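Local coordinates for protein oxalate biosynthetic component 1 (Burkholderia thailandensis, PDB 5IKY) that takes part in oxalate biosynthesis as a bifunctional enzyme with serine hydrolase and additional lyase activity, used in quorum sensing-dependent oxalogenesis, at residues Lys438-Asp441 with Lys447-Leu450. Sequence-based numbering, arbitrary orientation.
Sequences KLRD and KISL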
ATOM      1  N   LYS A 438     -28.955  19.260  10.985  1.00 53.81           N
ATOM      2  CA  LYS A 438     -28.750  19.862  12.297  1.00 53.46           C
ATOM      3  C   LYS A 438     -27.262  19.989  12.620  1.00 58.65           C
ATOM      4  O   LYS A 438     -26.821  21.006  13.157  1.00 58.87           O
ATOM      5  CB  LYS A 438     -29.460  19.042  13.376  1.00 50.17           C
ATOM      6  CG  LYS A 438     -29.592  19.749  14.714  1.00 63.63           C
ATOM      7  CD  LYS A 438     -30.333  18.879  15.717  1.00 77.99           C
ATOM      8  CE  LYS A 438     -31.279  19.697  16.578  1.00 79.34           C
ATOM      9  NZ  LYS A 438     -31.839  18.878  17.688  1.00 90.01           N
ATOM     10  N   LEU A 439     -26.493  18.961  12.277  1.00 53.45           N
ATOM     11  CA  LEU A 439     -25.055  18.954  12.536  1.00 52.26           C
ATOM     12  C   LEU A 439     -24.308  19.966  11.664  1.00 44.22           C
ATOM     13  O   LEU A 439     -23.405  20.650  12.140  1.00 67.59           O
ATOM     14  CB  LEU A 439     -24.483  17.551  12.319  1.00 46.08           C
ATOM     15  CG  LEU A 439     -24.896  16.492  13.345  1.00 54.68           C
ATOM     16  CD1 LEU A 439     -24.418  15.114  12.919  1.00 47.03           C
ATOM     17  CD2 LEU A 439     -24.359  16.843  14.723  1.00 49.77           C
ATOM     18  N   ARG A 440     -24.684  20.055  10.392  1.00 57.97           N
ATOM     19  CA  ARG A 440     -24.068  21.016   9.476  1.00 64.45           C
ATOM     20  C   ARG A 440     -24.374  22.460   9.880  1.00 62.93           C
ATOM     21  O   ARG A 440     -23.537  23.347   9.716  1.00 69.21           O
ATOM     22  CB  ARG A 440     -24.544  20.782   8.041  1.00 53.56           C
ATOM     23  CG  ARG A 440     -24.469  19.346   7.559  1.00 51.10           C
ATOM     24  CD  ARG A 440     -23.203  19.056   6.782  1.00 45.81           C
ATOM     25  NE  ARG A 440     -23.399  17.936   5.866  1.00 57.96           N
ATOM     26  CZ  ARG A 440     -22.414  17.220   5.331  1.00 69.84           C
ATOM     27  NH1 ARG A 440     -22.695  16.221   4.509  1.00 66.39           N
ATOM     28  NH2 ARG A 440     -21.150  17.497   5.627  1.00 65.04           N
ATOM     29  N   ASP A 441     -25.576  22.692  10.401  1.00 56.36           N
ATOM     30  CA  ASP A 441     -25.998  24.041  10.773  1.00 55.29           C
ATOM     31  C   ASP A 441     -25.267  24.560  12.008  1.00 52.23           C
ATOM     32  O   ASP A 441     -25.054  25.764  12.149  1.00 78.65           O
ATOM     33  CB  ASP A 441     -27.509  24.082  11.012  1.00 59.24           C
ATOM     34  CG  ASP A 441     -28.306  23.922   9.732  1.00 86.54           C
ATOM     35  OD1 ASP A 441     -27.693  23.930   8.644  1.00 98.07           O
ATOM     36  OD2 ASP A 441     -29.547  23.794   9.814  1.00 89.82           O
ATOM     37  N   LYS A 447     -17.120  16.945   9.072  1.00 58.36           N
ATOM     38  CA  LYS A 447     -17.256  15.793   8.185  1.00 43.67           C
ATOM     39  C   LYS A 447     -18.232  14.796   8.791  1.00 48.07           C
ATOM     40  O   LYS A 447     -18.186  14.529   9.991  1.00 55.01           O
ATOM     41  CB  LYS A 447     -15.904  15.122   7.946  1.00 41.43           C
ATOM     42  CG  LYS A 447     -14.861  16.019   7.308  1.00 56.34           C
ATOM     43  CD  LYS A 447     -15.224  16.338   5.874  1.00 59.31           C
ATOM     44  CE  LYS A 447     -14.175  17.221   5.227  1.00 57.89           C
ATOM     45  NZ  LYS A 447     -14.480  17.474   3.792  1.00 73.47           N
ATOM     46  N   ILE A 448     -19.117  14.250   7.962  1.00 57.59           N
ATOM     47  CA  ILE A 448     -20.102  13.285   8.434  1.00 48.52           C
ATOM     48  C   ILE A 448     -20.022  11.980   7.654  1.00 53.03           C
ATOM     49  O   ILE A 448     -20.104  11.976   6.425  1.00 46.50           O
ATOM     50  CB  ILE A 448     -21.531  13.840   8.327  1.00 49.46           C
ATOM     51  CG1 ILE A 448     -21.665  15.133   9.136  1.00 44.70           C
ATOM     52  CG2 ILE A 448     -22.542  12.808   8.802  1.00 41.79           C
ATOM     53  CD1 ILE A 448     -22.997  15.826   8.951  1.00 42.60           C
ATOM     54  N   SER A 449     -19.861  10.873   8.373  1.00 40.52           N
ATOM     55  CA  SER A 449     -19.818   9.557   7.749  1.00 47.99           C
ATOM     56  C   SER A 449     -20.997   8.691   8.186  1.00 53.29           C
ATOM     57  O   SER A 449     -21.661   8.977   9.183  1.00 44.62           O
ATOM     58  CB  SER A 449     -18.500   8.849   8.071  1.00 39.35           C
ATOM     59  OG  SER A 449     -17.398   9.570   7.550  1.00 68.28           O
ATOM     60  N   LEU A 450     -21.243   7.624   7.432  1.00 52.91           N
ATOM     61  CA  LEU A 450     -22.372   6.740   7.691  1.00 41.49           C
ATOM     62  C   LEU A 450     -21.947   5.285   7.848  1.00 41.81           C
ATOM     63  O   LEU A 450     -21.094   4.794   7.107  1.00 47.56           O
ATOM     64  CB  LEU A 450     -23.394   6.851   6.558  1.00 48.34           C
ATOM     65  CG  LEU A 450     -24.579   5.885   6.575  1.00 43.19           C
ATOM     66  CD1 LEU A 450     -25.506   6.211   7.731  1.00 51.73           C
ATOM     67  CD2 LEU A 450     -25.326   5.921   5.252  1.00 54.02           C
TER
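The methyl CD1 of I448 reaches helix 418-442 between two successive side chains, L439 and R440, and carries all the close contact. L439 meets it with CB, 4.1 Å from I448 CD1, an apolar touch close to the helix backbone. Buried and directed toward the strand, this leucine gives the helix an apolar face against the sheet, and its side chain also packs on F377 of strand 375-380. I448 suits its place because a beta-branched residue fits an extended strand, and its longer branch, with CG1 anti to the carbonyl carbon (chi1 -58°), carries CD1 out toward the helix.

From CB, which starts along the flank of the contact, R440 runs over the same methyl. Its CG lies 4.1 Å from I448 CD1. A bend at chi2 (-96°) turns the chain toward the strand, bringing NE to 3.8 Å from I448 CD1. The methyl thus lies under one face of the guanidinium, toward its rim. At the tip, NH2 forms a salt bridge with D470, whose OD2 also accepts the backbone N-H of I448; one carboxylate oxygen therefore links helix and strand. Arginine fits here by combining a long apolar stem with a charged end.

The two segments form the returning, helix-to-strand part of a beta-alpha-beta connection between parallel neighbours 375-380 and 446-451, consistent with the TIM-barrel fold of beta-keto acid cleavage enzymes.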